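Local coordinates for protein alkaline phosphatase (Thermus thermophilus, PDB 7KWD) that probably hydrolyses phosphate monoesters as a homodimeric alkaline phosphatase that carries two zinc ions and one magnesium ion in each subunit, at residues Gly105-Asn110 / Leu454-His459; Asn281-Thr286 / Ile426-Gly431; Asp317-Val322 / Ser436-Leu441. All blocks are in the same frame, centred on the assembly; numbering follows the deposited sequence.

Interaction 1: residues Gly105-Asn110 / Leu454-His459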
ATOM      1  N   GLY A 105      -4.401  -6.784 -22.927  1.00 22.38           N
ATOM      2  CA  GLY A 105      -5.751  -6.721 -22.400  1.00 22.30           C
ATOM      3  C   GLY A 105      -6.275  -8.009 -21.810  1.00 22.71           C
ATOM      4  O   GLY A 105      -7.485  -8.126 -21.588  1.00 22.86           O
ATOM      5  N   VAL A 106      -5.412  -8.980 -21.554  1.00 24.55           N
ATOM      6  CA  VAL A 106      -5.829 -10.276 -21.051  1.00 20.16           C
ATOM      7  C   VAL A 106      -4.813 -10.729 -20.011  1.00 19.95           C
ATOM      8  O   VAL A 106      -3.646 -10.320 -20.031  1.00 22.81           O
ATOM      9  CB  VAL A 106      -5.963 -11.355 -22.164  1.00 25.12           C
ATOM     10  CG1 VAL A 106      -6.977 -10.979 -23.179  1.00 23.45           C
ATOM     11  CG2 VAL A 106      -4.640 -11.608 -22.831  1.00 25.18           C
ATOM     12  N   LYS A 107      -5.272 -11.567 -19.097  1.00 21.14           N
ATOM     13  CA  LYS A 107      -4.401 -12.148 -18.087  1.00 22.80           C
ATOM     14  C   LYS A 107      -3.612 -13.270 -18.725  1.00 26.69           C
ATOM     15  O   LYS A 107      -4.159 -14.057 -19.511  1.00 26.70           O
ATOM     16  CB  LYS A 107      -5.202 -12.703 -16.919  1.00 24.76           C
ATOM     17  CG  LYS A 107      -6.191 -11.720 -16.316  1.00 28.53           C
ATOM     18  CD  LYS A 107      -5.493 -10.842 -15.297  1.00 26.76           C
ATOM     19  CE  LYS A 107      -6.455 -10.140 -14.351  1.00 24.85           C
ATOM     20  NZ  LYS A 107      -5.753  -9.056 -13.569  1.00 24.83           N
ATOM     21  N   THR A 108      -2.322 -13.325 -18.407  1.00 22.95           N
ATOM     22  CA  THR A 108      -1.438 -14.402 -18.844  1.00 25.12           C
ATOM     23  C   THR A 108      -0.769 -15.012 -17.623  1.00 26.94           C
ATOM     24  O   THR A 108      -0.895 -14.530 -16.494  1.00 25.30           O
ATOM     25  CB  THR A 108      -0.379 -13.910 -19.839  1.00 25.88           C
ATOM     26  OG1 THR A 108       0.457 -12.928 -19.204  1.00 31.42           O
ATOM     27  CG2 THR A 108      -1.062 -13.274 -21.021  1.00 26.30           C
ATOM     28  N   VAL A 109      -0.121 -16.127 -17.865  1.00 24.41           N
ATOM     29  CA  VAL A 109       0.700 -16.784 -16.864  1.00 26.53           C
ATOM     30  C   VAL A 109       2.013 -16.027 -16.756  1.00 33.00           C
ATOM     31  O   VAL A 109       2.544 -15.535 -17.763  1.00 30.37           O
ATOM     32  CB  VAL A 109       0.909 -18.245 -17.266  1.00 30.03           C
ATOM     33  CG1 VAL A 109       2.033 -18.826 -16.463  1.00 40.16           C
ATOM     34  CG2 VAL A 109      -0.424 -19.019 -17.093  1.00 30.47           C
ATOM     35  N   ASN A 110       2.543 -15.923 -15.532  1.00 29.34           N
ATOM     36  CA  ASN A 110       3.812 -15.232 -15.321  1.00 31.81           C
ATOM     37  C   ASN A 110       4.886 -15.846 -16.204  1.00 40.19           C
ATOM     38  O   ASN A 110       5.053 -17.074 -16.218  1.00 34.48           O
ATOM     39  CB  ASN A 110       4.241 -15.326 -13.844  1.00 29.13           C
ATOM     40  CG  ASN A 110       3.286 -14.575 -12.891  1.00 35.53           C
ATOM     41  OD1 ASN A 110       2.396 -13.842 -13.333  1.00 27.34           O
ATOM     42  ND2 ASN A 110       3.479 -14.767 -11.572  1.00 32.93           N
ATOM     43  N   LEU A 454     -11.398   1.415  -8.750  1.00 19.56           N
ATOM     44  CA  LEU A 454     -10.562   0.218  -8.755  1.00 19.79           C
ATOM     45  C   LEU A 454     -10.896  -0.546 -10.015  1.00 18.90           C
ATOM     46  O   LEU A 454     -12.024  -1.020 -10.157  1.00 19.43           O
ATOM     47  CB  LEU A 454     -10.793  -0.659  -7.534  1.00 19.95           C
ATOM     48  CG  LEU A 454     -10.110  -2.029  -7.605  1.00 22.20           C
ATOM     49  CD1 LEU A 454      -8.587  -1.906  -7.571  1.00 26.79           C
ATOM     50  CD2 LEU A 454     -10.559  -2.917  -6.487  1.00 21.30           C
ATOM     51  N   VAL A 455      -9.928  -0.647 -10.932  1.00 18.65           N
ATOM     52  CA  VAL A 455     -10.117  -1.352 -12.189  1.00 20.11           C
ATOM     53  C   VAL A 455      -9.123  -2.486 -12.253  1.00 21.81           C
ATOM     54  O   VAL A 455      -8.210  -2.585 -11.438  1.00 22.42           O
ATOM     55  CB  VAL A 455      -9.960  -0.443 -13.421  1.00 19.51           C
ATOM     56  CG1 VAL A 455     -10.923   0.723 -13.360  1.00 22.85           C
ATOM     57  CG2 VAL A 455      -8.524   0.006 -13.590  1.00 21.11           C
ATOM     58  N   ASP A 456      -9.284  -3.324 -13.254  1.00 20.42           N
ATOM     59  CA  ASP A 456      -8.335  -4.411 -13.467  1.00 21.18           C
ATOM     60  C   ASP A 456      -7.180  -3.905 -14.306  1.00 22.73           C
ATOM     61  O   ASP A 456      -7.340  -2.992 -15.114  1.00 19.37           O
ATOM     62  CB  ASP A 456      -9.009  -5.599 -14.143  1.00 20.28           C
ATOM     63  CG  ASP A 456      -8.135  -6.827 -14.142  1.00 23.56           C
ATOM     64  OD1 ASP A 456      -7.864  -7.353 -13.037  1.00 22.74           O
ATOM     65  OD2 ASP A 456      -7.710  -7.238 -15.241  1.00 22.47           O
ATOM     66  N   ASN A 457      -5.994  -4.503 -14.114  1.00 20.32           N
ATOM     67  CA  ASN A 457      -4.869  -4.002 -14.898  1.00 21.52           C
ATOM     68  C   ASN A 457      -5.136  -4.147 -16.397  1.00 20.27           C
ATOM     69  O   ASN A 457      -4.642  -3.335 -17.196  1.00 17.10           O
ATOM     70  CB  ASN A 457      -3.556  -4.653 -14.443  1.00 20.17           C
ATOM     71  CG  ASN A 457      -3.529  -6.184 -14.510  1.00 24.95           C
ATOM     72  OD1 ASN A 457      -4.494  -6.863 -14.880  1.00 22.46           O
ATOM     73  ND2 ASN A 457      -2.385  -6.729 -14.140  1.00 22.20           N
ATOM     74  N   THR A 458      -5.977  -5.107 -16.796  1.00 19.56           N
ATOM     75  CA  THR A 458      -6.274  -5.234 -18.218  1.00 23.50           C
ATOM     76  C   THR A 458      -7.010  -4.016 -18.753  1.00 24.96           C
ATOM     77  O   THR A 458      -7.082  -3.819 -19.965  1.00 21.60           O
ATOM     78  CB  THR A 458      -7.132  -6.463 -18.524  1.00 25.24           C
ATOM     79  OG1 THR A 458      -8.298  -6.487 -17.678  1.00 18.94           O
ATOM     80  CG2 THR A 458      -6.303  -7.727 -18.300  1.00 22.48           C
ATOM     81  N   HIS A 459      -7.574  -3.198 -17.881  1.00 24.50           N
ATOM     82  CA  HIS A 459      -8.288  -2.033 -18.383  1.00 22.12           C
ATOM     83  C   HIS A 459      -7.342  -1.006 -18.980  1.00 19.10           C
ATOM     84  O   HIS A 459      -7.765  -0.170 -19.795  1.00 21.93           O
ATOM     85  CB  HIS A 459      -9.110  -1.393 -17.291  1.00 27.32           C
ATOM     86  CG  HIS A 459     -10.121  -0.440 -17.820  1.00 23.32           C
ATOM     87  ND1 HIS A 459     -11.089  -0.820 -18.723  1.00 25.13           N
ATOM     88  CD2 HIS A 459     -10.272   0.891 -17.636  1.00 26.70           C
ATOM     89  CE1 HIS A 459     -11.817   0.233 -19.043  1.00 26.42           C
ATOM     90  NE2 HIS A 459     -11.349   1.279 -18.389  1.00 27.40           N
TER

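Interaction 2: residues Asn281-Thr286 / Ile426-Gly431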
ATOM      1  N   ASN A 281      15.612  -4.307  -0.948  1.00 24.68           N
ATOM      2  CA  ASN A 281      15.196  -3.733   0.338  1.00 25.27           C
ATOM      3  C   ASN A 281      16.054  -2.513   0.655  1.00 23.87           C
ATOM      4  O   ASN A 281      16.457  -2.326   1.801  1.00 24.05           O
ATOM      5  CB  ASN A 281      15.282  -4.725   1.490  1.00 24.16           C
ATOM      6  CG  ASN A 281      14.132  -5.714   1.532  1.00 27.53           C
ATOM      7  OD1 ASN A 281      13.974  -6.381   2.539  1.00 26.63           O
ATOM      8  ND2 ASN A 281      13.359  -5.835   0.440  1.00 26.07           N
ATOM      9  N   ASP A 282      16.368  -1.724  -0.363  1.00 23.02           N
ATOM     10  CA  ASP A 282      17.215  -0.545  -0.250  1.00 27.37           C
ATOM     11  C   ASP A 282      16.355   0.709  -0.441  1.00 26.13           C
ATOM     12  O   ASP A 282      16.180   1.218  -1.554  1.00 24.11           O
ATOM     13  CB  ASP A 282      18.337  -0.612  -1.267  1.00 26.16           C
ATOM     14  CG  ASP A 282      19.287   0.561  -1.166  1.00 31.50           C
ATOM     15  OD1 ASP A 282      18.954   1.560  -0.474  1.00 29.26           O
ATOM     16  OD2 ASP A 282      20.365   0.496  -1.795  1.00 30.44           O
ATOM     17  N   ALA A 283      15.860   1.242   0.681  1.00 25.36           N
ATOM     18  CA  ALA A 283      14.964   2.391   0.622  1.00 22.07           C
ATOM     19  C   ALA A 283      15.600   3.607  -0.036  1.00 28.80           C
ATOM     20  O   ALA A 283      14.907   4.404  -0.696  1.00 25.15           O
ATOM     21  CB  ALA A 283      14.487   2.729   2.043  1.00 32.54           C
ATOM     22  N   GLY A 284      16.910   3.783   0.136  1.00 27.97           N
ATOM     23  CA  GLY A 284      17.559   4.951  -0.448  1.00 27.06           C
ATOM     24  C   GLY A 284      17.673   4.841  -1.957  1.00 28.66           C
ATOM     25  O   GLY A 284      17.547   5.837  -2.676  1.00 26.25           O
ATOM     26  N   ALA A 285      17.927   3.640  -2.462  1.00 27.11           N
ATOM     27  CA  ALA A 285      17.935   3.484  -3.909  1.00 23.15           C
ATOM     28  C   ALA A 285      16.526   3.660  -4.499  1.00 18.99           C
ATOM     29  O   ALA A 285      16.357   4.318  -5.533  1.00 23.72           O
ATOM     30  CB  ALA A 285      18.519   2.127  -4.294  1.00 25.28           C
ATOM     31  N   THR A 286      15.512   3.117  -3.831  1.00 23.62           N
ATOM     32  CA  THR A 286      14.135   3.310  -4.281  1.00 22.59           C
ATOM     33  C   THR A 286      13.790   4.785  -4.363  1.00 20.95           C
ATOM     34  O   THR A 286      13.219   5.250  -5.356  1.00 23.71           O
ATOM     35  CB  THR A 286      13.180   2.607  -3.331  1.00 25.77           C
ATOM     36  OG1 THR A 286      13.509   1.221  -3.303  1.00 27.64           O
ATOM     37  CG2 THR A 286      11.752   2.817  -3.776  1.00 27.15           C
ATOM     38  N   ILE A 426      12.557   2.133   8.178  1.00 26.86           N
ATOM     39  CA  ILE A 426      11.877   1.606   6.991  1.00 27.24           C
ATOM     40  C   ILE A 426      12.102   0.093   6.966  1.00 32.05           C
ATOM     41  O   ILE A 426      13.245  -0.373   6.930  1.00 32.20           O
ATOM     42  CB  ILE A 426      12.399   2.256   5.695  1.00 25.57           C
ATOM     43  CG1 ILE A 426      12.399   3.773   5.831  1.00 22.86           C
ATOM     44  CG2 ILE A 426      11.536   1.847   4.494  1.00 31.43           C
ATOM     45  CD1 ILE A 426      13.251   4.510   4.849  1.00 26.71           C
ATOM     46  N   GLY A 427      11.017  -0.674   7.039  1.00 22.82           N
ATOM     47  CA  GLY A 427      11.086  -2.113   6.960  1.00 33.66           C
ATOM     48  C   GLY A 427      10.412  -2.617   5.693  1.00 28.49           C
ATOM     49  O   GLY A 427       9.848  -1.840   4.924  1.00 28.58           O
ATOM     50  N   TRP A 428      10.452  -3.944   5.520  1.00 27.51           N
ATOM     51  CA  TRP A 428      10.115  -4.581   4.248  1.00 23.64           C
ATOM     52  C   TRP A 428       9.321  -5.851   4.503  1.00 28.60           C
ATOM     53  O   TRP A 428       9.702  -6.657   5.355  1.00 29.28           O
ATOM     54  CB  TRP A 428      11.378  -4.935   3.443  1.00 27.63           C
ATOM     55  CG  TRP A 428      12.176  -3.752   3.200  1.00 27.09           C
ATOM     56  CD1 TRP A 428      13.077  -3.202   4.046  1.00 29.02           C
ATOM     57  CD2 TRP A 428      12.142  -2.913   2.043  1.00 26.65           C
ATOM     58  NE1 TRP A 428      13.621  -2.070   3.491  1.00 28.84           N
ATOM     59  CE2 TRP A 428      13.062  -1.862   2.263  1.00 24.16           C
ATOM     60  CE3 TRP A 428      11.434  -2.948   0.844  1.00 23.45           C
ATOM     61  CZ2 TRP A 428      13.293  -0.858   1.329  1.00 28.67           C
ATOM     62  CZ3 TRP A 428      11.642  -1.930  -0.088  1.00 26.67           C
ATOM     63  CH2 TRP A 428      12.567  -0.897   0.164  1.00 25.80           C
ATOM     64  N   SER A 429       8.192  -5.992   3.798  1.00 26.50           N
ATOM     65  CA  SER A 429       7.389  -7.201   3.925  1.00 27.51           C
ATOM     66  C   SER A 429       8.146  -8.415   3.373  1.00 25.01           C
ATOM     67  O   SER A 429       7.955  -9.537   3.837  1.00 24.76           O
ATOM     68  CB  SER A 429       6.060  -7.080   3.173  1.00 29.90           C
ATOM     69  OG  SER A 429       5.421  -5.834   3.332  1.00 31.30           O
ATOM     70  N   SER A 430       9.022  -8.193   2.395  1.00 28.67           N
ATOM     71  CA  SER A 430       9.567  -9.287   1.607  1.00 26.71           C
ATOM     72  C   SER A 430      10.626  -8.687   0.700  1.00 26.21           C
ATOM     73  O   SER A 430      10.819  -7.470   0.668  1.00 27.87           O
ATOM     74  CB  SER A 430       8.452  -9.973   0.797  1.00 25.58           C
ATOM     75  OG  SER A 430       8.410  -9.470  -0.535  1.00 28.81           O
ATOM     76  N   GLY A 431      11.330  -9.564  -0.020  1.00 22.53           N
ATOM     77  CA  GLY A 431      12.163  -9.136  -1.123  1.00 28.49           C
ATOM     78  C   GLY A 431      11.493  -9.336  -2.483  1.00 25.97           C
ATOM     79  O   GLY A 431      12.165  -9.281  -3.521  1.00 23.88           O
TER

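Interaction 3: residues Asp317-Val322 / Ser436-Leu441. With ZN (zinc ion), chain E.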
ATOM      1  N   ASP A 317       3.110  -1.107 -12.316  1.00 23.22           N
ATOM      2  CA  ASP A 317       2.696  -2.438 -12.774  1.00 20.36           C
ATOM      3  C   ASP A 317       2.421  -3.423 -11.646  1.00 22.20           C
ATOM      4  O   ASP A 317       1.730  -4.418 -11.873  1.00 19.77           O
ATOM      5  CB  ASP A 317       3.722  -3.031 -13.753  1.00 22.43           C
ATOM      6  CG  ASP A 317       5.029  -3.368 -13.122  1.00 22.13           C
ATOM      7  OD1 ASP A 317       5.413  -2.798 -12.074  1.00 20.07           O
ATOM      8  OD2 ASP A 317       5.717  -4.226 -13.715  1.00 27.02           O
ATOM      9  N   HIS A 318       2.942  -3.167 -10.451  1.00 23.78           N
ATOM     10  CA  HIS A 318       2.650  -3.917  -9.233  1.00 23.60           C
ATOM     11  C   HIS A 318       3.515  -3.301  -8.134  1.00 23.49           C
ATOM     12  O   HIS A 318       4.488  -2.585  -8.412  1.00 21.47           O
ATOM     13  CB  HIS A 318       2.992  -5.407  -9.340  1.00 17.51           C
ATOM     14  CG  HIS A 318       4.388  -5.613  -9.798  1.00 27.90           C
ATOM     15  ND1 HIS A 318       5.470  -5.493  -8.950  1.00 21.41           N
ATOM     16  CD2 HIS A 318       4.892  -5.801 -11.030  1.00 29.13           C
ATOM     17  CE1 HIS A 318       6.579  -5.642  -9.637  1.00 23.41           C
ATOM     18  NE2 HIS A 318       6.251  -5.849 -10.895  1.00 26.76           N
ATOM     19  N   ALA A 319       3.180  -3.634  -6.898  1.00 24.94           N
ATOM     20  CA  ALA A 319       3.982  -3.258  -5.759  1.00 20.19           C
ATOM     21  C   ALA A 319       5.080  -4.292  -5.521  1.00 24.36           C
ATOM     22  O   ALA A 319       4.941  -5.470  -5.866  1.00 22.42           O
ATOM     23  CB  ALA A 319       3.108  -3.136  -4.509  1.00 24.90           C
ATOM     24  N   THR A 320       6.175  -3.834  -4.904  1.00 20.85           N
ATOM     25  CA  THR A 320       7.288  -4.713  -4.564  1.00 23.90           C
ATOM     26  C   THR A 320       7.857  -4.330  -3.209  1.00 25.71           C
ATOM     27  O   THR A 320       8.094  -3.146  -2.930  1.00 23.43           O
ATOM     28  CB  THR A 320       8.377  -4.664  -5.635  1.00 24.65           C
ATOM     29  OG1 THR A 320       7.807  -5.124  -6.841  1.00 22.04           O
ATOM     30  CG2 THR A 320       9.580  -5.571  -5.250  1.00 25.26           C
ATOM     31  N   GLY A 321       8.098  -5.349  -2.392  1.00 22.65           N
ATOM     32  CA  GLY A 321       8.627  -5.178  -1.065  1.00 27.72           C
ATOM     33  C   GLY A 321       7.630  -5.624  -0.019  1.00 24.83           C
ATOM     34  O   GLY A 321       7.473  -6.824   0.200  1.00 23.95           O
ATOM     35  N   VAL A 322       6.918  -4.695   0.628  1.00 24.88           N
ATOM     36  CA  VAL A 322       6.983  -3.279   0.359  1.00 21.68           C
ATOM     37  C   VAL A 322       7.744  -2.618   1.487  1.00 27.38           C
ATOM     38  O   VAL A 322       7.746  -3.129   2.623  1.00 25.92           O
ATOM     39  CB  VAL A 322       5.564  -2.668   0.213  1.00 21.49           C
ATOM     40  CG1 VAL A 322       4.868  -3.228  -1.033  1.00 26.44           C
ATOM     41  CG2 VAL A 322       4.727  -2.881   1.446  1.00 23.47           C
ATOM     42  N   SER A 436      -0.822  -5.993  -3.568  1.00 18.69           N
ATOM     43  CA  SER A 436      -1.543  -4.739  -3.385  1.00 22.25           C
ATOM     44  C   SER A 436      -2.003  -4.133  -4.718  1.00 21.34           C
ATOM     45  O   SER A 436      -1.224  -4.071  -5.684  1.00 22.77           O
ATOM     46  CB  SER A 436      -0.610  -3.742  -2.673  1.00 22.85           C
ATOM     47  OG  SER A 436      -1.127  -2.423  -2.784  1.00 37.64           O
ATOM     48  N   PRO A 437      -3.188  -3.555  -4.776  1.00 22.95           N
ATOM     49  CA  PRO A 437      -3.504  -2.686  -5.922  1.00 22.34           C
ATOM     50  C   PRO A 437      -2.627  -1.438  -5.902  1.00 24.66           C
ATOM     51  O   PRO A 437      -2.173  -0.991  -4.846  1.00 25.85           O
ATOM     52  CB  PRO A 437      -4.983  -2.352  -5.728  1.00 20.73           C
ATOM     53  CG  PRO A 437      -5.273  -2.643  -4.293  1.00 27.32           C
ATOM     54  CD  PRO A 437      -4.325  -3.717  -3.862  1.00 21.52           C
ATOM     55  N   VAL A 438      -2.349  -0.894  -7.088  1.00 19.22           N
ATOM     56  CA  VAL A 438      -1.369   0.176  -7.224  1.00 21.91           C
ATOM     57  C   VAL A 438      -1.901   1.282  -8.137  1.00 18.83           C
ATOM     58  O   VAL A 438      -2.994   1.202  -8.698  1.00 16.82           O
ATOM     59  CB  VAL A 438      -0.018  -0.354  -7.751  1.00 25.44           C
ATOM     60  CG1 VAL A 438       0.617  -1.228  -6.678  1.00 25.49           C
ATOM     61  CG2 VAL A 438      -0.248  -1.126  -9.041  1.00 23.26           C
ATOM     62  N   MET A 439      -1.080   2.319  -8.258  1.00 18.77           N
ATOM     63  CA  MET A 439      -1.465   3.586  -8.868  1.00 21.93           C
ATOM     64  C   MET A 439      -1.779   3.480 -10.352  1.00 23.05           C
ATOM     65  O   MET A 439      -1.047   2.872 -11.124  1.00 21.21           O
ATOM     66  CB  MET A 439      -0.323   4.573  -8.684  1.00 22.11           C
ATOM     67  CG  MET A 439      -0.464   5.879  -9.423  1.00 29.70           C
ATOM     68  SD  MET A 439       0.989   6.909  -9.155  1.00 25.83           S
ATOM     69  CE  MET A 439       2.170   6.198 -10.209  1.00 23.79           C
ATOM     70  N   LEU A 440      -2.861   4.161 -10.758  1.00 17.83           N
ATOM     71  CA  LEU A 440      -3.153   4.451 -12.161  1.00 19.01           C
ATOM     72  C   LEU A 440      -3.601   5.903 -12.254  1.00 18.99           C
ATOM     73  O   LEU A 440      -4.543   6.303 -11.559  1.00 22.00           O
ATOM     74  CB  LEU A 440      -4.251   3.549 -12.710  1.00 19.25           C
ATOM     75  CG  LEU A 440      -4.909   3.911 -14.044  1.00 20.05           C
ATOM     76  CD1 LEU A 440      -3.946   3.876 -15.253  1.00 25.27           C
ATOM     77  CD2 LEU A 440      -6.015   2.928 -14.283  1.00 24.07           C
ATOM     78  N   LEU A 441      -2.953   6.663 -13.130  1.00 20.53           N
ATOM     79  CA  LEU A 441      -3.162   8.107 -13.209  1.00 20.70           C
ATOM     80  C   LEU A 441      -3.203   8.563 -14.657  1.00 21.40           C
ATOM     81  O   LEU A 441      -2.365   8.152 -15.461  1.00 19.81           O
ATOM     82  CB  LEU A 441      -2.044   8.852 -12.472  1.00 19.08           C
ATOM     83  CG  LEU A 441      -1.741  10.332 -12.734  1.00 22.91           C
ATOM     84  CD1 LEU A 441      -2.784  11.188 -12.085  1.00 23.72           C
ATOM     85  CD2 LEU A 441      -0.383  10.663 -12.138  1.00 30.00           C
TER
HETATM   86 ZN    ZN E 603       7.407  -5.130 -12.682  1.00 37.00          ZN
HETATM   87  O   HOH W   1       0.735  -5.453  -6.751  1.00 20.79           O

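Interaction 1: residues Gly105-Asn110 / Leu454-His459
K107 reaches across to D456 and N457 at the point where strand 454-456 gives way, through a type I beta turn and an Asx turn, to helix 459-468. The site illustrates how one lysine can join a loop, here the one that follows helix 95-104, to the turn that starts a helix. The tight part lies at the ammonium end. K107 NZ lies 2.8 Å from D456 OD1, which offers its syn lone pair to this salt bridge, and makes a weak second bond to OD2 of the same carboxylate. NZ also donates to OD1 of N457 at 2.8 Å, from above that amide's carbonyl plane. The carbonyl O of Y86 is a further acceptor, and the Y86 ring adds a cation-pi contact. A bend in the lysine chain (chi2 -85°) carries NZ to these groups.

Toward solvent, at the partly exposed G105, only van der Waals contact joins the segments. Of 454-459, T458 is what meets G105: its CB lies 3.5 Å from the G105 O, and its methyl CG2 rests against the backbone, 3.6 Å from V106 N. What steadies T458 is the carboxylate that K107 also grips: D456 OD2 receives T458 N from above its plane at 3.2 Å, and T458 OG1, at 2.6 Å, on its anti lone pair.

Interaction 2: residues Asn281-Thr286 / Ile426-Gly431
The Schellman motif that ends helix 273-280 lays its C-prime residue, N281, over the indole of W428 from strand 426-428. With positive phi (67°), N281 brings its own CA over the six-membered ring, 3.5 Å from the centroid, in a CH-pi contact. The side chain then runs back along the indole: its amide stacks on the ring with the planes only 12° apart, CG sitting 3.2 Å from W428 CG. Backbone and side chain of one residue thus cover the same aromatic face.

Hydrogen bonds at both ends of the amide fix its rotation over the ring. N281 ND2 donates to the S430 carbonyl O at 3.0 Å, in a nearly straight bond (165°) lying close to the amide plane, and also to N278 O, while Q401 donates to OD1. Next in the chain, D282 is the N-cap of helix 283-306, its OD1 accepting from A285 N; its other oxygen forms a salt bridge with K373. The first turn of that helix meets the edge of the indole: A283 N is 3.4 Å from W428 CZ2, and A283 CB packs on I426 CD1 at 3.5 Å. Beyond the amide, the G431 O accepts from ND1 of the zinc ligand H279. The whole is a Schellman C-cap followed directly by an N-cap, a compact link between consecutive helices.

Interaction 3: residues Asp317-Val322 / Ser436-Leu441
D317 begins the contact with its backbone, the carbonyl carbon C lying 4.4 Å from V438 CG2, while its carboxylate is turned the other way to bind zinc. A chi1 of 68° sets CG between the residue's own N and C, and OD2 meets the zinc ion at 2.2 Å; OD1 accepts from G48 N instead. H318 repeats the pattern: its main chain lies along the V438 methyls, with CG1 3.8 Å from the H318 C, and its ring leaves on the far side to give NE2 to the same zinc ion at 2.2 Å. D317 OD1 sits over one face of this imidazole, offset toward the rim. ND1 donates to the A319 O at 3.1 Å, an acceptor within the ring plane although the donor stands well above the carbonyl plane, and this bond should help to fix the ring's rotation.

V438 thus packs on one side of the main chain and zinc is bound on the other, where strand 310-325 of the alkaline phosphatase fold pairs antiparallel with strand 438-443. D47 and S95 complete this zinc site, S95 being the predicted phosphoserine nucleophile, and the H318 ring stacks on that of H433, a ligand of the other zinc ion.

A319 then points its CB toward 436-441, 3.8 Å from V438 CG1 and beside the CB of S436. No hydrogen bond joins the two segments directly; the strand pairing includes M439 with S316, just before 317-322. A water bridges them instead, accepting from A319 N and donating to the S436 carbonyl O at 2.6 Å.

Interactions 2 and 3, with centres about 14 Å apart, touch directly: strand 426-428 pairs antiparallel with strand 310-325, S429 N probably bonding to V322 O and S430 OG to G321 O. The centre of interaction 1 is about 13 Å from that of interaction 3 and about 26 Å from that of interaction 2; interaction 1 meets interaction 3 through V455 on L440 and L454 on P437. Along the chain 105-110 comes first and 454-459 last, enclosing the other two, whose segments alternate. Helix 283-306 leads into strand 310-325, and strand 438-443 is followed by 454-456. Interaction 3, with two zinc ligands, lies between the others by centre distances; all three also touch the second subunit.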